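Local structure of cell shape-determining protein MreC (Streptococcus pneumoniae, 2QF4) at residues D108-A111 with G112-V115. The protein is involved in forming and maintaining cell shape, probably as part of the elongasome that synthesizes peripheral peptidoglycan. Numbering follows the deposited sequence.
Sequences DISA and GDKV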
loop_
_atom_site.group_PDB
_atom_site.type_symbol
_atom_site.label_atom_id
_atom_site.label_comp_id
_atom_site.label_asym_id
_atom_site.label_seq_id
_atom_site.Cartn_x
_atom_site.Cartn_y
_atom_site.Cartn_z
ATOM N N ASP A 108 17.749 -1.510 -13.787
ATOM C CA ASP A 108 18.113 -2.492 -12.794
ATOM C C ASP A 108 17.376 -2.195 -11.484
ATOM O O ASP A 108 17.146 -1.047 -11.121
ATOM C CB ASP A 108 19.619 -2.482 -12.525
ATOM C CG ASP A 108 20.452 -2.985 -13.683
ATOM O OD1 ASP A 108 19.923 -3.518 -14.683
ATOM O OD2 ASP A 108 21.690 -2.832 -13.563
ATOM N N ILE A 109 17.014 -3.265 -10.787
ATOM C CA ILE A 109 16.379 -3.192 -9.484
ATOM C C ILE A 109 17.098 -4.202 -8.619
ATOM O O ILE A 109 17.317 -5.333 -9.060
ATOM C CB ILE A 109 14.870 -3.489 -9.583
ATOM C CG1 ILE A 109 14.127 -2.377 -10.333
ATOM C CG2 ILE A 109 14.236 -3.673 -8.177
ATOM C CD1 ILE A 109 12.686 -2.725 -10.659
ATOM N N SER A 110 17.535 -3.788 -7.438
ATOM C CA SER A 110 18.402 -4.607 -6.586
ATOM C C SER A 110 17.776 -4.835 -5.234
ATOM O O SER A 110 17.080 -3.975 -4.689
ATOM C CB SER A 110 19.710 -3.852 -6.357
ATOM O OG SER A 110 20.402 -3.584 -7.557
ATOM N N ALA A 111 18.150 -5.940 -4.624
ATOM C CA ALA A 111 17.781 -6.209 -3.252
ATOM C C ALA A 111 18.164 -5.013 -2.370
ATOM O O ALA A 111 19.280 -4.470 -2.488
ATOM C CB ALA A 111 18.479 -7.490 -2.793
ATOM N N GLY A 112 17.275 -4.608 -1.483
ATOM C CA GLY A 112 17.481 -3.470 -0.605
ATOM C C GLY A 112 16.928 -2.168 -1.124
ATOM O O GLY A 112 16.770 -1.234 -0.335
ATOM N N ASP A 113 16.610 -2.060 -2.410
ATOM C CA ASP A 113 16.080 -0.805 -2.930
ATOM C C ASP A 113 14.778 -0.476 -2.183
ATOM O O ASP A 113 13.926 -1.350 -1.931
ATOM C CB ASP A 113 15.824 -0.878 -4.423
ATOM C CG ASP A 113 17.097 -0.841 -5.281
ATOM O OD1 ASP A 113 18.181 -0.522 -4.772
ATOM O OD2 ASP A 113 16.957 -1.098 -6.501
ATOM N N LYS A 114 14.604 0.784 -1.840
ATOM C CA LYS A 114 13.467 1.186 -1.040
ATOM C C LYS A 114 12.218 1.388 -1.873
ATOM O O LYS A 114 12.246 1.972 -2.951
ATOM C CB LYS A 114 13.779 2.482 -0.281
ATOM C CG LYS A 114 14.920 2.329 0.736
ATOM C CD LYS A 114 14.552 1.421 1.883
ATOM C CE LYS A 114 15.489 1.601 3.106
ATOM N NZ LYS A 114 16.932 1.424 2.790
ATOM N N VAL A 115 11.093 0.932 -1.322
ATOM C CA VAL A 115 9.797 1.005 -1.950
ATOM C C VAL A 115 8.882 1.858 -1.105
ATOM O O VAL A 115 8.804 1.654 0.112
ATOM C CB VAL A 115 9.175 -0.408 -2.137
ATOM C CG1 VAL A 115 7.889 -0.349 -2.936
ATOM C CG2 VAL A 115 10.175 -1.335 -2.770
HETATM O O HOH W 1 19.881 -1.777 -2.989
#
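A type II beta turn running from S110 to D113 leads the chain into strand 114-118, part of one of the two six-stranded antiparallel barrels of MreC's major periplasmic domain, which has an alpha-lytic protease fold. D113 braces the turn with both backbone and side chain. The turn is closed by D113 N donating to S110 O at 3.0 Å. In return, S110 N points almost straight (173°) at D113 OD2, 2.9 Å away, and meets the carboxylate from above its plane. The CG of D113 lies beside its own backbone N (chi1 -74°), which folds the short side chain back across the turn; the acid thus accepts from the very residue whose carbonyl holds its amide. A water bridges the turn, donating to A111 O and to D113 OD1, each at 2.8 Å. G112 suits the third position because its phi of 94° would jam a CB against A111 O, whereas A111 has the extended backbone of the second. D113 OD2 is also hydrogen-bonded to ND1 of H79, which ties the turn to strand 74-79. G112 and D113 also form backbone hydrogen bonds with V133 of strand 126-137, while I109 packs against V133 and V147 of the same barrel.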